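Local structure of MIPZ (Caulobacter crescentus, 2XJ9) at residues Arg50-Arg55 / Leu227-Thr233; Thr119-His123 / Tyr159-Val163; Thr131-Asp135 / Arg185-Ala189; Asp135-Phe140 / Asn195-Leu199. The protein is a P-loop ATPase that positions the cell division plane, inhibiting division in a gradient set up by localized dimerization and nucleoid binding. The protein carries 1 engineered substitution. All coordinates share one frame; numbering follows the deposited sequence.

Contact 1 of 4, residues Arg50-Arg55 / Leu227-Thr233; sequences RFFENR and LFPFGLT
F51 of helix 47-62 leads the apolar part of the contact, its ring laid against the backbone of G231 and L232. With CG anti to the backbone N (chi1 179°), the ring swings out so that G231 CA lies over one face, 3.5 Å from the F51 ring centroid, in a CH-pi contact. F228 CD1 comes to the edge of the same ring, 4.1 Å from F51 CD1, and T233 CG2 approaches F51 CZ obliquely. Replacing this ring by an alanine is likely to deprive G231 CA of the face it rests on and open a gap between F228 and T233. Among polar contacts, R55 NH1 donates to G231 O over 3.2 Å, the acceptor lying 31° out of the guanidinium plane, while R55 NH2 forms a salt bridge with D236. N54 ND2, poised over a face of the F228 ring, makes a weak bond to F228 O at 3.3 Å. R55 CA points at F230 O, 3.5 Å away. R50 pairs with D141 of the second subunit, and F228 packs on V138 there. The helix begins at the magnesium ligand T47, and its fastening beside the dimer interface is consistent with the nucleotide-sandwich dimers of MinD/ParA-type P-loop ATPases.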
# COMPACT_ATOMS: atom_id res chain seq x y z
N ARG A 50 2.10 1.96 16.18
CA ARG A 50 0.80 2.55 16.49
C ARG A 50 -0.19 1.51 17.01
O ARG A 50 -0.94 1.79 17.94
CB ARG A 50 0.22 3.23 15.25
CG ARG A 50 1.04 4.42 14.71
CD ARG A 50 0.57 5.78 15.26
NE ARG A 50 -0.24 5.63 16.46
CZ ARG A 50 -1.56 5.84 16.51
NH1 ARG A 50 -2.23 5.66 17.64
NH2 ARG A 50 -2.21 6.21 15.42
N PHE A 51 -0.22 0.32 16.41
CA PHE A 51 -1.15 -0.67 16.89
C PHE A 51 -0.97 -0.87 18.38
O PHE A 51 -1.92 -0.80 19.14
CB PHE A 51 -1.00 -2.01 16.18
CG PHE A 51 -1.96 -3.06 16.68
CD1 PHE A 51 -3.29 -3.05 16.29
CD2 PHE A 51 -1.54 -4.05 17.55
CE1 PHE A 51 -4.18 -4.02 16.76
CE2 PHE A 51 -2.42 -5.02 18.03
CZ PHE A 51 -3.73 -5.01 17.64
N PHE A 52 0.27 -1.09 18.79
CA PHE A 52 0.56 -1.46 20.17
C PHE A 52 0.56 -0.29 21.15
O PHE A 52 0.28 -0.47 22.33
CB PHE A 52 1.84 -2.29 20.25
CG PHE A 52 1.71 -3.64 19.63
CD1 PHE A 52 2.31 -3.94 18.43
CD2 PHE A 52 0.93 -4.62 20.24
CE1 PHE A 52 2.16 -5.18 17.86
CE2 PHE A 52 0.78 -5.86 19.68
CZ PHE A 52 1.39 -6.14 18.48
N GLU A 53 0.84 0.92 20.67
CA GLU A 53 0.53 2.09 21.48
C GLU A 53 -0.97 2.19 21.81
O GLU A 53 -1.34 2.62 22.89
CB GLU A 53 1.01 3.37 20.82
CG GLU A 53 2.49 3.41 20.61
CD GLU A 53 2.93 4.62 19.81
OE1 GLU A 53 2.03 5.37 19.32
OE2 GLU A 53 4.17 4.81 19.70
N ASN A 54 -1.83 1.78 20.86
CA ASN A 54 -3.26 1.79 21.09
C ASN A 54 -3.67 0.68 22.05
O ASN A 54 -4.63 0.83 22.80
CB ASN A 54 -4.04 1.66 19.78
CG ASN A 54 -3.77 2.80 18.80
OD1 ASN A 54 -3.53 3.93 19.21
ND2 ASN A 54 -3.82 2.50 17.51
N ARG A 55 -2.94 -0.44 22.01
CA ARG A 55 -3.24 -1.57 22.87
C ARG A 55 -2.92 -1.19 24.29
O ARG A 55 -3.74 -1.33 25.20
CB ARG A 55 -2.40 -2.77 22.47
CG ARG A 55 -2.74 -4.08 23.16
CD ARG A 55 -1.98 -5.20 22.48
NE ARG A 55 -2.27 -6.52 23.01
CZ ARG A 55 -3.10 -7.39 22.44
NH1 ARG A 55 -3.74 -7.08 21.34
NH2 ARG A 55 -3.30 -8.58 22.99
N LEU A 227 -10.45 -3.43 14.38
CA LEU A 227 -10.04 -3.28 15.78
C LEU A 227 -8.76 -2.47 15.96
O LEU A 227 -8.26 -2.29 17.08
CB LEU A 227 -9.91 -4.64 16.44
CG LEU A 227 -11.19 -5.46 16.43
CD1 LEU A 227 -10.95 -6.88 16.90
CD2 LEU A 227 -12.20 -4.76 17.32
N PHE A 228 -8.22 -1.96 14.86
CA PHE A 228 -6.95 -1.24 14.93
C PHE A 228 -6.96 -0.09 15.93
O PHE A 228 -5.98 0.15 16.60
CB PHE A 228 -6.56 -0.72 13.56
CG PHE A 228 -5.41 0.24 13.59
CD1 PHE A 228 -4.11 -0.21 13.40
CD2 PHE A 228 -5.62 1.60 13.77
CE1 PHE A 228 -3.05 0.69 13.39
CE2 PHE A 228 -4.55 2.50 13.77
CZ PHE A 228 -3.28 2.04 13.59
N PRO A 229 -8.07 0.64 16.02
CA PRO A 229 -8.03 1.78 16.95
C PRO A 229 -7.85 1.36 18.41
O PRO A 229 -7.42 2.18 19.23
CB PRO A 229 -9.39 2.46 16.73
CG PRO A 229 -9.79 2.05 15.35
CD PRO A 229 -9.25 0.66 15.14
N PHE A 230 -8.18 0.11 18.74
CA PHE A 230 -8.09 -0.37 20.12
C PHE A 230 -6.81 -1.14 20.35
O PHE A 230 -6.43 -1.41 21.48
CB PHE A 230 -9.25 -1.30 20.42
CG PHE A 230 -10.59 -0.73 20.07
CD1 PHE A 230 -11.40 -1.36 19.15
CD2 PHE A 230 -11.03 0.43 20.67
CE1 PHE A 230 -12.63 -0.85 18.84
CE2 PHE A 230 -12.26 0.95 20.36
CZ PHE A 230 -13.06 0.31 19.45
N GLY A 231 -6.14 -1.49 19.26
CA GLY A 231 -4.97 -2.32 19.35
C GLY A 231 -5.38 -3.68 19.86
O GLY A 231 -4.84 -4.15 20.81
N LEU A 232 -6.37 -4.29 19.21
CA LEU A 232 -6.80 -5.64 19.52
C LEU A 232 -6.90 -6.44 18.22
O LEU A 232 -6.88 -5.87 17.13
CB LEU A 232 -8.16 -5.61 20.21
CG LEU A 232 -8.45 -4.75 21.45
CD1 LEU A 232 -9.95 -4.76 21.77
CD2 LEU A 232 -7.66 -5.21 22.65
N THR A 233 -7.02 -7.76 18.34
CA THR A 233 -7.25 -8.63 17.17
C THR A 233 -8.28 -9.71 17.52
O THR A 233 -8.76 -9.75 18.65
CB THR A 233 -5.94 -9.29 16.71
OG1 THR A 233 -5.64 -10.40 17.56
CG2 THR A 233 -4.79 -8.31 16.78

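Contact 2 of 4, residues Thr119-His123 / Tyr159-Val163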
# COMPACT_ATOMS: atom_id res chain seq x y z
N THR A 119 15.70 -1.76 5.90
CA THR A 119 14.96 -2.81 5.24
C THR A 119 15.87 -3.90 4.69
O THR A 119 15.69 -5.07 5.00
CB THR A 119 14.06 -2.26 4.15
OG1 THR A 119 12.78 -1.97 4.73
CG2 THR A 119 13.88 -3.28 3.03
N ARG A 120 16.86 -3.53 3.88
CA ARG A 120 17.79 -4.52 3.34
C ARG A 120 18.55 -5.29 4.42
O ARG A 120 18.90 -6.46 4.26
CB ARG A 120 18.80 -3.83 2.44
CG ARG A 120 18.21 -2.96 1.37
CD ARG A 120 18.95 -3.27 0.09
NE ARG A 120 18.28 -2.74 -1.05
CZ ARG A 120 17.67 -3.34 -2.07
NH1 ARG A 120 17.57 -4.65 -2.27
NH2 ARG A 120 17.14 -2.51 -2.95
N MET A 121 18.83 -4.61 5.53
CA MET A 121 19.54 -5.22 6.64
C MET A 121 18.70 -6.28 7.31
O MET A 121 19.22 -7.27 7.83
CB MET A 121 19.90 -4.16 7.69
CG MET A 121 21.06 -3.28 7.34
SD MET A 121 22.24 -3.44 8.68
CE MET A 121 21.23 -3.01 10.08
N ALA A 122 17.39 -6.07 7.31
CA ALA A 122 16.50 -6.99 7.98
C ALA A 122 16.34 -8.24 7.16
O ALA A 122 16.13 -9.31 7.69
CB ALA A 122 15.17 -6.33 8.23
N HIS A 123 16.44 -8.13 5.85
CA HIS A 123 16.19 -9.29 5.01
C HIS A 123 17.36 -10.26 5.13
O HIS A 123 17.20 -11.47 5.00
CB HIS A 123 15.86 -8.89 3.55
CG HIS A 123 14.41 -8.54 3.33
ND1 HIS A 123 13.88 -7.31 3.65
CD2 HIS A 123 13.37 -9.26 2.83
CE1 HIS A 123 12.59 -7.28 3.38
NE2 HIS A 123 12.25 -8.46 2.87
N TYR A 159 11.67 -6.85 -6.11
CA TYR A 159 11.60 -7.31 -4.73
C TYR A 159 12.13 -8.73 -4.59
O TYR A 159 12.69 -9.10 -3.56
CB TYR A 159 10.19 -7.23 -4.18
CG TYR A 159 10.10 -7.77 -2.79
CD1 TYR A 159 10.66 -7.08 -1.74
CD2 TYR A 159 9.49 -8.97 -2.53
CE1 TYR A 159 10.59 -7.57 -0.45
CE2 TYR A 159 9.42 -9.47 -1.24
CZ TYR A 159 9.98 -8.77 -0.20
OH TYR A 159 9.92 -9.25 1.10
N SER A 160 11.93 -9.54 -5.63
CA SER A 160 12.52 -10.87 -5.66
C SER A 160 13.98 -10.74 -5.39
O SER A 160 14.52 -11.44 -4.55
CB SER A 160 12.33 -11.53 -7.02
OG SER A 160 11.09 -12.20 -7.07
N LEU A 161 14.62 -9.81 -6.11
CA LEU A 161 16.06 -9.56 -5.94
C LEU A 161 16.42 -9.12 -4.52
O LEU A 161 17.42 -9.55 -3.96
CB LEU A 161 16.58 -8.54 -6.94
CG LEU A 161 16.27 -8.81 -8.42
CD1 LEU A 161 16.71 -7.64 -9.30
CD2 LEU A 161 16.90 -10.12 -8.85
N THR A 162 15.60 -8.26 -3.92
CA THR A 162 15.85 -7.84 -2.55
C THR A 162 15.99 -9.03 -1.59
O THR A 162 16.81 -9.00 -0.68
CB THR A 162 14.76 -6.88 -2.06
OG1 THR A 162 14.95 -5.60 -2.68
CG2 THR A 162 14.81 -6.73 -0.53
N VAL A 163 15.20 -10.08 -1.78
CA VAL A 163 15.27 -11.23 -0.89
C VAL A 163 16.42 -12.15 -1.31
O VAL A 163 17.05 -12.79 -0.47
CB VAL A 163 13.97 -12.03 -0.93
CG1 VAL A 163 14.06 -13.20 0.01
CG2 VAL A 163 12.82 -11.14 -0.56
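Helices 119-123 and 159-163, joined through H123 and its partners Y159, T162 and V163, pass with their short axes 10.6 Å apart at closest and their directions 56° apart. They belong to neighbouring crossover connections of the parallel beta-alpha-beta sheet of the P-loop NTPase fold: the longer helix 117-124 leads into strand 128-134, and helix 158-168 into strand 180-186. H123 is the centre of the contact. T162 CG2 stands above the middle of its imidazole, 4.3 Å from the H123 ring centroid, a CH-pi contact. V163 CG2 comes obliquely to H123 CD2 at 3.9 Å. At the ring edge, H123 NE2 and Y159 OH share a hydrogen bond of 3.0 Å; the two rings are steeply turned against each other. Y159 owes this reach to its first torsion, which sets CG anti to the backbone N (chi1 177°) and sends the phenol off its helix; its OH also bonds T131 OG1 of the sheet. R120 brings NH1 to 2.8 Å from T162 OG1, while its NH2 forms a salt bridge with D115. The imidazole is held at a second edge atom as well: H123 ND1 donates in the ring plane to T119 O at 3.2 Å, almost straight at 173°.

Contact 3 of 4, residues Thr131-Asp135 / Arg185-Ala189; sequences TPMND and RNRLA. With AGS (phosphothiophosphoric acid-adenylate ester), chain D.
M133 and R185 pair side by side as parallel strands, and here the contact is at its tightest. M133 O accepts from N186 N at 2.6 Å, and R185 CA adds a CA-H...O contact to M133 O at 3.4 Å. P132 CB lies beside N186 CB just before this point. Past N134 and N186 the chains diverge, and the contact becomes loose. A water spans the opening, accepting from D135 N at 3.1 Å and donating to R187 O at 2.8 Å. D135 and R185 attract only at long range: D135 OD2 is 3.8 Å from R185 NE and well out of the guanidinium plane, so the attraction is one of charge and not of a directed bond. L188 CD2 comes crosswise to D135 CG.

R187 turns to the nucleotide. Bent at chi2 (-122°) and chi3 (-101°), its chain lies along the base and sugar: R187 CG sits under the adenine face, 3.3 Å from C5 of the nucleotide, and the guanidinium passes one face beneath ribose O4'. R187 NH1 goes on to bond N134 OD1 of the second subunit. A serine in place of R187 would probably leave this face of the adenine and ribose uncovered and N134 OD1 of the second subunit without that donor. The amide of N186 lines the N6/N7 edge of the base. M133 packs on D139 and F140 of helix 137-140, R185 on L203 of helix 194-210, and P132 on K18 and I21 of helix 18-30.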
# COMPACT_ATOMS: atom_id res chain seq x y z
N THR A 131 5.72 -12.89 2.92
CA THR A 131 5.44 -11.86 1.91
C THR A 131 4.00 -11.91 1.40
O THR A 131 3.71 -12.60 0.43
CB THR A 131 6.35 -12.01 0.69
OG1 THR A 131 7.63 -11.48 1.00
CG2 THR A 131 5.79 -11.22 -0.45
N PRO A 132 3.10 -11.17 2.06
CA PRO A 132 1.70 -11.16 1.69
C PRO A 132 1.54 -10.33 0.45
O PRO A 132 2.26 -9.36 0.33
CB PRO A 132 1.05 -10.43 2.84
CG PRO A 132 2.08 -9.45 3.24
CD PRO A 132 3.40 -10.15 3.07
N MET A 133 0.64 -10.69 -0.45
CA MET A 133 0.39 -9.85 -1.59
C MET A 133 -1.10 -9.84 -1.97
O MET A 133 -1.86 -10.74 -1.59
CB MET A 133 1.20 -10.32 -2.79
CG MET A 133 0.60 -11.49 -3.52
SD MET A 133 1.59 -11.98 -4.96
CE MET A 133 1.31 -10.62 -6.09
N ASN A 134 -1.51 -8.81 -2.72
CA ASN A 134 -2.86 -8.77 -3.26
C ASN A 134 -2.96 -9.70 -4.45
O ASN A 134 -2.00 -9.90 -5.20
CB ASN A 134 -3.25 -7.36 -3.71
CG ASN A 134 -3.49 -6.40 -2.55
OD1 ASN A 134 -4.49 -6.50 -1.85
ND2 ASN A 134 -2.59 -5.44 -2.38
N ASP A 135 -4.15 -10.25 -4.61
CA ASP A 135 -4.51 -11.06 -5.76
C ASP A 135 -4.63 -10.13 -6.97
O ASP A 135 -5.72 -9.67 -7.32
CB ASP A 135 -5.85 -11.69 -5.43
CG ASP A 135 -6.21 -12.78 -6.38
OD1 ASP A 135 -7.43 -12.93 -6.65
OD2 ASP A 135 -5.29 -13.49 -6.83
N ARG A 185 -1.39 -15.01 -0.51
CA ARG A 185 -2.31 -14.06 -1.13
C ARG A 185 -3.32 -13.52 -0.12
O ARG A 185 -4.01 -14.28 0.55
CB ARG A 185 -3.05 -14.72 -2.27
CG ARG A 185 -2.21 -15.17 -3.43
CD ARG A 185 -3.13 -15.15 -4.62
NE ARG A 185 -2.85 -16.18 -5.57
CZ ARG A 185 -3.54 -17.25 -5.97
NH1 ARG A 185 -2.93 -17.98 -6.88
NH2 ARG A 185 -4.75 -17.61 -5.54
N ASN A 186 -3.41 -12.21 -0.04
CA ASN A 186 -4.15 -11.56 1.03
C ASN A 186 -5.31 -10.71 0.48
O ASN A 186 -5.34 -10.37 -0.70
CB ASN A 186 -3.15 -10.73 1.84
CG ASN A 186 -3.79 -9.96 2.96
OD1 ASN A 186 -3.71 -8.72 3.01
ND2 ASN A 186 -4.43 -10.67 3.87
N ARG A 187 -6.29 -10.39 1.33
CA ARG A 187 -7.50 -9.68 0.89
C ARG A 187 -8.22 -10.34 -0.28
O ARG A 187 -8.68 -9.67 -1.19
CB ARG A 187 -7.20 -8.22 0.54
CG ARG A 187 -7.11 -7.32 1.75
CD ARG A 187 -8.12 -6.20 1.67
NE ARG A 187 -7.51 -4.94 1.25
CZ ARG A 187 -8.16 -3.79 1.25
NH1 ARG A 187 -7.53 -2.69 0.86
NH2 ARG A 187 -9.42 -3.73 1.66
N LEU A 188 -8.31 -11.66 -0.25
CA LEU A 188 -9.07 -12.37 -1.25
C LEU A 188 -10.56 -12.04 -1.14
O LEU A 188 -11.10 -11.88 -0.03
CB LEU A 188 -8.84 -13.87 -1.12
CG LEU A 188 -7.40 -14.33 -1.39
CD1 LEU A 188 -6.98 -15.44 -0.43
CD2 LEU A 188 -7.20 -14.74 -2.84
N ALA A 189 -11.21 -11.93 -2.30
CA ALA A 189 -12.63 -11.67 -2.36
C ALA A 189 -13.34 -12.86 -2.97
O ALA A 189 -12.75 -13.93 -3.12
CB ALA A 189 -12.90 -10.42 -3.16
PG AGS D . 2.28 -0.15 3.60
S1G AGS D . 3.12 -0.08 2.33
O2G AGS D . 1.45 1.08 3.90
O3G AGS D . 3.00 -0.61 4.85
PB AGS D . 1.02 -2.64 4.26
O1B AGS D . 1.66 -3.75 3.46
O2B AGS D . 1.38 -2.29 5.68
O3B AGS D . 1.19 -1.32 3.35
PA AGS D . -1.58 -2.95 5.39
O1A AGS D . -1.26 -4.09 6.33
O2A AGS D . -1.72 -1.57 5.94
O3A AGS D . -0.55 -2.92 4.18
O5' AGS D . -2.89 -3.31 4.55
C5' AGS D . -3.37 -2.40 3.58
C4' AGS D . -4.83 -2.02 3.88
O4' AGS D . -5.56 -3.21 3.78
C3' AGS D . -5.10 -1.52 5.29
O3' AGS D . -6.18 -0.61 5.24
C2' AGS D . -5.58 -2.71 6.09
O2' AGS D . -6.47 -2.24 7.11
C1' AGS D . -6.23 -3.53 5.00
N9 AGS D . -6.13 -5.00 4.99
C8 AGS D . -5.00 -5.73 4.77
N7 AGS D . -5.27 -7.06 4.77
C5 AGS D . -6.59 -7.19 4.98
C6 AGS D . -7.53 -8.30 5.08
N6 AGS D . -7.07 -9.56 4.97
N1 AGS D . -8.82 -8.00 5.29
C2 AGS D . -9.29 -6.74 5.41
N3 AGS D . -8.50 -5.67 5.32
C4 AGS D . -7.17 -5.84 5.11
O HOH W 1 -6.74 -9.24 -3.18

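Contact 4 of 4, residues Asp135-Phe140 / Asn195-Leu199. With AGS (phosphothiophosphoric acid-adenylate ester), chain F.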
# COMPACT_ATOMS: atom_id res chain seq x y z
N ASP A 135 -4.15 -10.25 -4.61
CA ASP A 135 -4.51 -11.06 -5.76
C ASP A 135 -4.63 -10.13 -6.97
O ASP A 135 -5.72 -9.67 -7.32
CB ASP A 135 -5.85 -11.69 -5.43
CG ASP A 135 -6.21 -12.78 -6.38
OD1 ASP A 135 -7.43 -12.93 -6.65
OD2 ASP A 135 -5.29 -13.49 -6.83
N SER A 136 -3.52 -9.82 -7.61
CA SER A 136 -3.52 -8.74 -8.58
C SER A 136 -2.18 -8.64 -9.30
O SER A 136 -1.12 -8.76 -8.68
CB SER A 136 -3.80 -7.41 -7.86
OG SER A 136 -3.51 -6.30 -8.69
N PHE A 137 -2.24 -8.42 -10.61
CA PHE A 137 -1.06 -8.28 -11.40
C PHE A 137 -0.24 -7.03 -11.11
O PHE A 137 0.96 -6.96 -11.38
CB PHE A 137 -1.43 -8.36 -12.85
CG PHE A 137 -1.48 -9.76 -13.36
CD1 PHE A 137 -2.69 -10.40 -13.56
CD2 PHE A 137 -0.30 -10.45 -13.61
CE1 PHE A 137 -2.72 -11.70 -14.02
CE2 PHE A 137 -0.34 -11.76 -14.08
CZ PHE A 137 -1.55 -12.38 -14.28
N VAL A 138 -0.90 -6.04 -10.53
CA VAL A 138 -0.23 -4.83 -10.09
C VAL A 138 0.74 -5.16 -8.98
O VAL A 138 1.88 -4.71 -9.00
CB VAL A 138 -1.26 -3.79 -9.62
CG1 VAL A 138 -0.58 -2.52 -9.16
CG2 VAL A 138 -2.24 -3.51 -10.73
N ASP A 139 0.31 -5.97 -8.01
CA ASP A 139 1.21 -6.43 -6.95
C ASP A 139 2.26 -7.36 -7.53
O ASP A 139 3.43 -7.19 -7.28
CB ASP A 139 0.46 -7.16 -5.83
CG ASP A 139 -0.34 -6.22 -4.94
OD1 ASP A 139 -0.87 -5.20 -5.42
OD2 ASP A 139 -0.47 -6.51 -3.75
N PHE A 140 1.83 -8.32 -8.34
CA PHE A 140 2.71 -9.32 -8.87
C PHE A 140 3.92 -8.75 -9.59
O PHE A 140 4.94 -9.42 -9.72
CB PHE A 140 1.96 -10.22 -9.83
CG PHE A 140 2.80 -11.33 -10.39
CD1 PHE A 140 3.39 -11.22 -11.63
CD2 PHE A 140 3.00 -12.48 -9.67
CE1 PHE A 140 4.15 -12.25 -12.14
CE2 PHE A 140 3.77 -13.50 -10.18
CZ PHE A 140 4.35 -13.39 -11.40
N ASN A 195 -9.16 -14.16 -13.20
CA ASN A 195 -7.95 -13.44 -12.77
C ASN A 195 -7.16 -14.22 -11.71
O ASN A 195 -5.91 -14.26 -11.75
CB ASN A 195 -8.29 -12.01 -12.29
CG ASN A 195 -7.04 -11.10 -12.13
OD1 ASN A 195 -6.82 -10.48 -11.07
ND2 ASN A 195 -6.23 -11.01 -13.18
N ARG A 196 -7.88 -14.86 -10.78
CA ARG A 196 -7.26 -15.67 -9.72
C ARG A 196 -6.53 -16.89 -10.29
O ARG A 196 -5.61 -17.43 -9.67
CB ARG A 196 -8.30 -16.12 -8.69
CG ARG A 196 -7.71 -16.91 -7.53
CD ARG A 196 -8.14 -16.33 -6.19
NE ARG A 196 -9.55 -16.62 -5.90
CZ ARG A 196 -10.43 -15.73 -5.42
NH1 ARG A 196 -11.68 -16.12 -5.20
NH2 ARG A 196 -10.07 -14.47 -5.17
N LYS A 197 -6.95 -17.31 -11.47
CA LYS A 197 -6.34 -18.44 -12.13
C LYS A 197 -5.10 -18.00 -12.92
O LYS A 197 -4.00 -18.53 -12.71
CB LYS A 197 -7.35 -19.11 -13.05
CG LYS A 197 -7.08 -20.58 -13.24
CD LYS A 197 -5.63 -20.81 -13.60
CE LYS A 197 -5.43 -22.26 -13.99
NZ LYS A 197 -6.51 -22.67 -14.94
N ARG A 198 -5.28 -17.04 -13.82
CA ARG A 198 -4.15 -16.56 -14.61
C ARG A 198 -3.00 -16.23 -13.67
O ARG A 198 -1.83 -16.47 -13.98
CB ARG A 198 -4.50 -15.31 -15.41
CG ARG A 198 -5.68 -15.45 -16.35
CD ARG A 198 -5.70 -14.28 -17.34
NE ARG A 198 -6.97 -13.59 -17.38
CZ ARG A 198 -7.78 -13.32 -18.40
NH1 ARG A 198 -7.59 -13.64 -19.67
NH2 ARG A 198 -8.87 -12.65 -18.06
N LEU A 199 -3.34 -15.67 -12.50
CA LEU A 199 -2.34 -15.23 -11.56
C LEU A 199 -1.71 -16.45 -10.91
O LEU A 199 -0.49 -16.55 -10.84
CB LEU A 199 -2.92 -14.26 -10.52
CG LEU A 199 -2.03 -13.56 -9.50
CD1 LEU A 199 -0.67 -13.15 -10.05
CD2 LEU A 199 -2.76 -12.34 -8.97
PG AGS F . 1.60 2.08 -3.75
S1G AGS F . 1.82 3.02 -4.91
O2G AGS F . 1.77 2.65 -2.34
O3G AGS F . 2.29 0.75 -3.93
PB AGS F . -1.14 2.45 -4.69
O1B AGS F . -1.67 3.49 -3.75
O2B AGS F . -0.54 2.76 -6.03
O3B AGS F . 0.03 1.68 -3.86
PA AGS F . -2.66 0.59 -6.15
O1A AGS F . -3.34 1.65 -6.98
O2A AGS F . -1.59 -0.24 -6.79
O3A AGS F . -2.26 1.32 -4.78
O5' AGS F . -3.77 -0.42 -5.59
C5' AGS F . -3.49 -1.37 -4.58
C4' AGS F . -4.00 -2.74 -5.04
O4' AGS F . -5.41 -2.71 -5.10
C3' AGS F . -3.56 -3.17 -6.43
O3' AGS F . -3.31 -4.59 -6.47
C2' AGS F . -4.72 -2.88 -7.34
O2' AGS F . -4.70 -3.99 -8.21
C1' AGS F . -5.90 -2.98 -6.42
N9 AGS F . -7.08 -2.05 -6.49
C8 AGS F . -7.05 -0.76 -6.11
N7 AGS F . -8.28 -0.23 -6.19
C5 AGS F . -9.15 -1.18 -6.60
C6 AGS F . -10.61 -1.25 -6.87
N6 AGS F . -11.41 -0.16 -6.71
N1 AGS F . -11.10 -2.44 -7.27
C2 AGS F . -10.30 -3.53 -7.42
N3 AGS F . -8.97 -3.54 -7.19
C4 AGS F . -8.35 -2.40 -6.78
O HOH W 2 -4.47 -8.24 -11.97
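R196 bends its chain round the carboxylate of D135. R196 CB lies 3.9 Å from D135 OD1; CG, anti to the backbone N (chi1 -178°), runs on past the same oxygen. The bend at chi2 brings R196 CD to 3.5 Å from D135 OD1, and that at chi3 turns the guanidinium back toward it. At the tip, R196 NH2 makes a salt bridge to D135 OD1 at 3.4 Å, a weak hydrogen bond with the oxygen near the guanidinium plane, and NH1 donates to A189 O.

Deeper in, L199 splits its two methyls: L199 CD1 meets F140 CD2 at 3.7 Å and stands over a face of the F137 ring, toward its rim, while L199 CD2 lies 3.5 Å from D135 OD2. N195 slides past F137 with ND2 in the plane of the ring, 3.6 Å from F137 CD1. A water accepts from F137 N and donates weakly to N195 OD1.

This joins helix 194-210 to the short helix 137-140, whose N-terminal end reaches the nucleotide held mainly by the second subunit, an arrangement consistent with the nucleotide-sandwich dimer of MinD/ParA-type ATPases. S136 is its N-cap, OG accepting from V138 N. S136 OG also shares a 2.6 Å hydrogen bond with ribose O2', and D139 OD1 accepts from ribose O3' at 2.7 Å. The nucleotide is also hydrogen-bonded by K13 of this chain and by K18 and T20 of the second subunit. D139 OD2 takes a bond from N134 N, fixing the carboxylate that faces the sugar.

From the N terminus, helix 47-62 comes first, and contact 1 closes the widest loop, returning to it only at 227-233; contacts 2, 3 and 4 all nest inside. Those three cross one another, since their second segments (159-163, 185-189, 195-199) follow in the same order as their first (119-123, 131-135, 135-140). Contact 2 joins two crossover helices, contact 3 the ends of strands 128-134 and 180-186, and contact 4 the helices that follow those strands. Contacts 3 and 4 share D135, with centres 9 Å apart, whereas contacts 2 and 3 meet through Y159 and T131. Contacts 1 and 2 lie on opposite sides of the chain's centre. All four touch the second subunit, contact 2 through R120 alone.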